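Local atomic coordinates of transcriptional regulator, TetR family (Legionella pneumophila subsp. pneumophila str. Philadelphia 1, PDB entry 3ON4), a protein that probably binds DNA through an N-terminal helix-turn-helix motif to regulate transcription. Residues G146-N149 with E150-L153; R183-I186 with D187-K191. All blocks are in the same frame, centred on the assembly; numbering follows the deposited sequence.

Both contacts lie at one end of the all-helical C-terminal part of this TetR-family chain, on the same side of its centre and with their own centres about 15 Å apart. Contact 1 comes first along the chain: it takes in the short loop after helix 121-144 and the first turn of helix 149-173. Contact 2 follows at the end of helix 177-189, the next helix along, and runs to the C-terminal residue. Y147 joins them, its OH 3.1 Å from T189 O and its ring turned to K191. The loop leading into helix 149-173 thus meets the end of helix 177-189, far from the predicted helix-turn-helix.

Contact 1. Residues G146-N149 with E150-L153; sequences GYDN and ESSL
D148 and S151 meet in a classic helix N-cap, the start of helix 149-173. The carboxylate oxygen OD1 of D148 receives the backbone N of S151 at 2.8 Å, nearly along the C-O axis and with an N-H...O angle of 163°. The same oxygen takes a second bond, from S151 OG, also at 2.8 Å, which arrives from above the carboxylate plane, so one residue grips OD1 through both its main chain and its side chain. The torsions of both partners serve this. D148 holds CG between its own N and carbonyl carbon (chi1 69°), folding the carboxylate back over the first turn, and S151 keeps OG beside its backbone N, where both donors face one acceptor. The negative carboxylate at the positive end of the helix dipole is probably a favourable pairing.

The carbonyl of D148 is doubly used as well. S152 N reaches D148 O at 2.9 Å as the first i to i+4 bond of the helix, while S152 OG comes to it from well above the carbonyl plane at 3.1 Å. S152 is buried, and its hydroxyl has D148 O as acceptor; L142 and E143 of helix 121-144 pack against its side chain. One residue further on, L153 N bonds to N149 O at 3.0 Å and carries the helical pattern forward.

Ahead of the cap, G146 closes helix 121-144 in a Schellman motif, with positive phi (95°), and Y147 leads into the new helix. Its ring heads away from the turn to a cation-pi contact with K191, a poorly ordered lysine, leaving the base of the side chain next to S152: Y147 CB lies 3.1 Å from S152 OG.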
ATOM      1  N   GLY A 146     -25.318 -14.393   5.520  1.00 41.53           N
ATOM      2  CA  GLY A 146     -26.596 -13.714   5.741  1.00 42.91           C
ATOM      3  C   GLY A 146     -26.528 -12.200   5.629  1.00 41.99           C
ATOM      4  O   GLY A 146     -27.552 -11.535   5.746  1.00 42.63           O
ATOM      5  N   TYR A 147     -25.334 -11.653   5.383  1.00 39.46           N
ATOM      6  CA  TYR A 147     -25.199 -10.226   5.135  1.00 38.83           C
ATOM      7  C   TYR A 147     -25.916  -9.870   3.831  1.00 38.89           C
ATOM      8  O   TYR A 147     -25.865 -10.627   2.860  1.00 38.02           O
ATOM      9  CB  TYR A 147     -23.732  -9.826   5.023  1.00 37.09           C
ATOM     10  CG  TYR A 147     -22.979  -9.771   6.330  1.00 38.73           C
ATOM     11  CD1 TYR A 147     -23.169  -8.713   7.221  1.00 43.48           C
ATOM     12  CD2 TYR A 147     -22.054 -10.754   6.665  1.00 40.35           C
ATOM     13  CE1 TYR A 147     -22.455  -8.644   8.423  1.00 44.80           C
ATOM     14  CE2 TYR A 147     -21.339 -10.696   7.857  1.00 41.71           C
ATOM     15  CZ  TYR A 147     -21.543  -9.640   8.728  1.00 43.88           C
ATOM     16  OH  TYR A 147     -20.844  -9.590   9.906  1.00 46.21           O
ATOM     17  N   ASP A 148     -26.590  -8.724   3.811  1.00 36.45           N
ATOM     18  CA  ASP A 148     -27.190  -8.237   2.575  1.00 36.11           C
ATOM     19  C   ASP A 148     -26.108  -7.790   1.579  1.00 33.67           C
ATOM     20  O   ASP A 148     -24.951  -7.636   1.943  1.00 32.04           O
ATOM     21  CB  ASP A 148     -28.276  -7.171   2.834  1.00 37.71           C
ATOM     22  CG  ASP A 148     -27.744  -5.844   3.361  1.00 36.58           C
ATOM     23  OD1 ASP A 148     -26.575  -5.492   3.185  1.00 34.70           O
ATOM     24  OD2 ASP A 148     -28.568  -5.103   3.935  1.00 40.91           O
ATOM     25  N   ASN A 149     -26.479  -7.642   0.319  1.00 34.77           N
ATOM     26  CA  ASN A 149     -25.529  -7.269  -0.733  1.00 34.18           C
ATOM     27  C   ASN A 149     -24.659  -6.055  -0.382  1.00 32.27           C
ATOM     28  O   ASN A 149     -23.423  -6.080  -0.510  1.00 30.36           O
ATOM     29  CB  ASN A 149     -26.295  -6.978  -2.025  1.00 36.70           C
ATOM     30  CG  ASN A 149     -25.379  -6.631  -3.170  1.00 38.96           C
ATOM     31  OD1 ASN A 149     -24.488  -7.397  -3.514  1.00 42.25           O
ATOM     32  ND2 ASN A 149     -25.585  -5.466  -3.762  1.00 44.36           N
ATOM     33  N   GLU A 150     -25.308  -4.992   0.069  1.00 32.76           N
ATOM     34  CA  GLU A 150     -24.611  -3.736   0.339  1.00 32.43           C
ATOM     35  C   GLU A 150     -23.587  -3.895   1.468  1.00 29.38           C
ATOM     36  O   GLU A 150     -22.459  -3.434   1.347  1.00 26.51           O
ATOM     37  CB  GLU A 150     -25.616  -2.648   0.700  1.00 35.56           C
ATOM     38  CG  GLU A 150     -25.007  -1.301   1.105  1.00 40.09           C
ATOM     39  CD  GLU A 150     -24.978  -0.295  -0.035  1.00 46.38           C
ATOM     40  OE1 GLU A 150     -24.068  -0.404  -0.892  1.00 48.83           O
ATOM     41  OE2 GLU A 150     -25.863   0.599  -0.062  1.00 51.52           O
ATOM     42  N   SER A 151     -24.000  -4.524   2.561  1.00 29.06           N
ATOM     43  CA  SER A 151     -23.126  -4.714   3.717  1.00 28.26           C
ATOM     44  C   SER A 151     -21.981  -5.661   3.390  1.00 25.63           C
ATOM     45  O   SER A 151     -20.891  -5.488   3.907  1.00 24.33           O
ATOM     46  CB  SER A 151     -23.912  -5.275   4.902  1.00 29.86           C
ATOM     47  OG  SER A 151     -25.029  -4.458   5.215  1.00 35.06           O
ATOM     48  N   SER A 152     -22.250  -6.664   2.550  1.00 25.11           N
ATOM     49  CA  SER A 152     -21.229  -7.621   2.123  1.00 24.62           C
ATOM     50  C   SER A 152     -20.131  -6.929   1.304  1.00 23.10           C
ATOM     51  O   SER A 152     -18.955  -7.173   1.502  1.00 21.16           O
ATOM     52  CB  SER A 152     -21.850  -8.745   1.290  1.00 25.95           C
ATOM     53  OG  SER A 152     -22.604  -9.632   2.111  1.00 30.06           O
ATOM     54  N   LEU A 153     -20.536  -6.065   0.388  1.00 24.31           N
ATOM     55  CA  LEU A 153     -19.582  -5.337  -0.440  1.00 24.37           C
ATOM     56  C   LEU A 153     -18.759  -4.367   0.406  1.00 22.60           C
ATOM     57  O   LEU A 153     -17.556  -4.259   0.202  1.00 22.27           O
ATOM     58  CB  LEU A 153     -20.326  -4.587  -1.548  1.00 26.91           C
ATOM     59  CG  LEU A 153     -19.582  -4.224  -2.832  1.00 30.07           C
ATOM     60  CD1 LEU A 153     -18.809  -5.424  -3.444  1.00 31.65           C
ATOM     61  CD2 LEU A 153     -20.608  -3.650  -3.842  1.00 35.64           C
TER

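Contact 2. Residues R183-I186 with D187-K191; sequences RHFI and DQTIK
R183 and D187 form an i to i+4 salt bridge on the last turns of helix 177-189. Following R183 outward from CB, CG lies 3.6 Å from D187 OD2; the bend at chi2 (54°) then swings CD and NE across the carboxylate, CD 3.5 Å from D187 OD1. NE makes the bridge, 3.0 Å from D187 OD1 on its syn side; both its bonds are bent, and the one to OD2 is weak. Of the guanidinium nitrogens NE is the one that bonds: NH2 is 4.2 Å from D187 OD1 and the planes stand 85° apart, so no flat two-nitrogen pairing forms. D187 OD1 also accepts from Q89 NE2, tying this face to helix 84-98.

I190 comes just past the helix end, still held by I190 N to I186 O (3.0 Å). The branches of I186 and I190 run abreast, I186 CG2 3.8 Å from I190 CD1, and both pack on I88. F185 instead touches L155, Q158 and L162 of its own chain, and Q158 of the second subunit. T189 N and T189 OG1 come to F185 O from the two sides of the carbonyl plane, OG1 at 2.7 Å from F185 O; OG1 also sits over one face of the F185 ring, near the rim, 3.5 Å from F185 CE1.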
ATOM      1  N   ARG A 183      -6.688  -9.606  11.871  1.00 22.75           N
ATOM      2  CA  ARG A 183      -7.408 -10.740  12.444  1.00 24.94           C
ATOM      3  C   ARG A 183      -8.421 -10.313  13.498  1.00 26.03           C
ATOM      4  O   ARG A 183      -9.530 -10.818  13.497  1.00 27.53           O
ATOM      5  CB  ARG A 183      -6.436 -11.766  13.010  1.00 27.51           C
ATOM      6  CG  ARG A 183      -7.072 -13.021  13.578  1.00 31.67           C
ATOM      7  CD  ARG A 183      -8.005 -13.759  12.618  1.00 33.20           C
ATOM      8  NE  ARG A 183      -8.541 -14.934  13.301  1.00 36.86           N
ATOM      9  CZ  ARG A 183      -8.067 -16.178  13.212  1.00 39.79           C
ATOM     10  NH1 ARG A 183      -7.050 -16.493  12.415  1.00 38.94           N
ATOM     11  NH2 ARG A 183      -8.643 -17.134  13.925  1.00 45.54           N
ATOM     12  N   HIS A 184      -8.047  -9.395  14.390  1.00 25.92           N
ATOM     13  CA  HIS A 184      -8.977  -8.857  15.387  1.00 28.14           C
ATOM     14  C   HIS A 184     -10.212  -8.242  14.724  1.00 26.98           C
ATOM     15  O   HIS A 184     -11.321  -8.463  15.172  1.00 28.33           O
ATOM     16  CB  HIS A 184      -8.323  -7.771  16.259  1.00 29.34           C
ATOM     17  CG  HIS A 184      -7.304  -8.285  17.233  1.00 34.35           C
ATOM     18  ND1 HIS A 184      -7.479  -9.447  17.957  1.00 40.55           N
ATOM     19  CD2 HIS A 184      -6.112  -7.773  17.628  1.00 35.48           C
ATOM     20  CE1 HIS A 184      -6.430  -9.638  18.742  1.00 43.16           C
ATOM     21  NE2 HIS A 184      -5.587  -8.637  18.561  1.00 41.10           N
ATOM     22  N   PHE A 185     -10.018  -7.454  13.666  1.00 24.24           N
ATOM     23  CA  PHE A 185     -11.152  -6.855  12.963  1.00 24.30           C
ATOM     24  C   PHE A 185     -12.101  -7.935  12.430  1.00 24.34           C
ATOM     25  O   PHE A 185     -13.328  -7.833  12.562  1.00 26.58           O
ATOM     26  CB  PHE A 185     -10.683  -5.962  11.813  1.00 22.92           C
ATOM     27  CG  PHE A 185     -11.806  -5.457  10.931  1.00 23.57           C
ATOM     28  CD1 PHE A 185     -12.510  -4.319  11.269  1.00 25.76           C
ATOM     29  CD2 PHE A 185     -12.135  -6.112   9.752  1.00 20.94           C
ATOM     30  CE1 PHE A 185     -13.548  -3.847  10.465  1.00 27.86           C
ATOM     31  CE2 PHE A 185     -13.145  -5.634   8.930  1.00 24.46           C
ATOM     32  CZ  PHE A 185     -13.859  -4.502   9.294  1.00 27.91           C
ATOM     33  N   ILE A 186     -11.525  -8.967  11.840  1.00 23.52           N
ATOM     34  CA  ILE A 186     -12.306 -10.075  11.274  1.00 24.21           C
ATOM     35  C   ILE A 186     -13.128 -10.747  12.392  1.00 26.56           C
ATOM     36  O   ILE A 186     -14.359 -10.900  12.286  1.00 27.39           O
ATOM     37  CB  ILE A 186     -11.379 -11.100  10.550  1.00 23.84           C
ATOM     38  CG1 ILE A 186     -10.745 -10.488   9.300  1.00 23.57           C
ATOM     39  CG2 ILE A 186     -12.140 -12.366  10.174  1.00 25.65           C
ATOM     40  CD1 ILE A 186      -9.551 -11.303   8.695  1.00 22.93           C
ATOM     41  N   ASP A 187     -12.430 -11.109  13.467  1.00 27.13           N
ATOM     42  CA  ASP A 187     -13.012 -11.840  14.577  1.00 30.95           C
ATOM     43  C   ASP A 187     -14.089 -11.040  15.283  1.00 32.78           C
ATOM     44  O   ASP A 187     -15.055 -11.614  15.771  1.00 34.65           O
ATOM     45  CB  ASP A 187     -11.933 -12.216  15.602  1.00 32.46           C
ATOM     46  CG  ASP A 187     -10.940 -13.234  15.076  1.00 34.70           C
ATOM     47  OD1 ASP A 187     -11.187 -13.805  13.979  1.00 36.74           O
ATOM     48  OD2 ASP A 187      -9.917 -13.473  15.774  1.00 36.44           O
ATOM     49  N   GLN A 188     -13.906  -9.725  15.383  1.00 32.18           N
ATOM     50  CA  GLN A 188     -14.871  -8.893  16.109  1.00 36.61           C
ATOM     51  C   GLN A 188     -16.052  -8.447  15.237  1.00 37.87           C
ATOM     52  O   GLN A 188     -17.132  -8.168  15.763  1.00 41.12           O
ATOM     53  CB  GLN A 188     -14.189  -7.689  16.774  1.00 36.94           C
ATOM     54  CG  GLN A 188     -13.120  -8.062  17.832  1.00 38.78           C
ATOM     55  CD  GLN A 188     -13.667  -8.901  18.982  1.00 45.70           C
ATOM     56  OE1 GLN A 188     -14.599  -8.490  19.678  1.00 51.98           O
ATOM     57  NE2 GLN A 188     -13.086 -10.083  19.189  1.00 47.14           N
ATOM     58  N   THR A 189     -15.860  -8.415  13.921  1.00 35.91           N
ATOM     59  CA  THR A 189     -16.867  -7.859  13.009  1.00 38.42           C
ATOM     60  C   THR A 189     -17.773  -8.921  12.391  1.00 40.57           C
ATOM     61  O   THR A 189     -18.969  -8.674  12.231  1.00 43.86           O
ATOM     62  CB  THR A 189     -16.227  -7.009  11.878  1.00 36.57           C
ATOM     63  OG1 THR A 189     -15.324  -6.058  12.454  1.00 35.84           O
ATOM     64  CG2 THR A 189     -17.304  -6.248  11.073  1.00 39.40           C
ATOM     65  N   ILE A 190     -17.223 -10.093  12.069  1.00 39.97           N
ATOM     66  CA  ILE A 190     -17.986 -11.163  11.395  1.00 42.85           C
ATOM     67  C   ILE A 190     -18.672 -12.124  12.369  1.00 46.97           C
ATOM     68  O   ILE A 190     -18.078 -12.520  13.365  1.00 46.93           O
ATOM     69  CB  ILE A 190     -17.084 -12.004  10.470  1.00 41.29           C
ATOM     70  CG1 ILE A 190     -16.562 -11.159   9.316  1.00 39.81           C
ATOM     71  CG2 ILE A 190     -17.844 -13.222   9.919  1.00 44.72           C
ATOM     72  CD1 ILE A 190     -15.533 -11.870   8.499  1.00 38.61           C
ATOM     73  N   LYS A 191     -19.900 -12.530  12.022  1.00 51.57           N
ATOM     74  CA  LYS A 191     -20.768 -13.367  12.865  1.00 56.77           C
ATOM     75  C   LYS A 191     -20.305 -14.826  12.993  1.00 58.74           C
ATOM     76  O   LYS A 191     -20.053 -15.511  11.996  1.00 59.07           O
ATOM     77  CB  LYS A 191     -22.209 -13.402  12.306  1.00 60.68           C
ATOM     78  CG  LYS A 191     -22.865 -12.048  12.012  1.00 61.55           C
ATOM     79  CD  LYS A 191     -24.263 -12.235  11.386  1.00 66.59           C
ATOM     80  CE  LYS A 191     -24.828 -10.918  10.840  1.00 67.93           C
ATOM     81  NZ  LYS A 191     -26.013 -11.106   9.952  1.00 70.96           N
ATOM     82  OXT LYS A 191     -20.235 -15.376  14.095  1.00 61.72           O
TER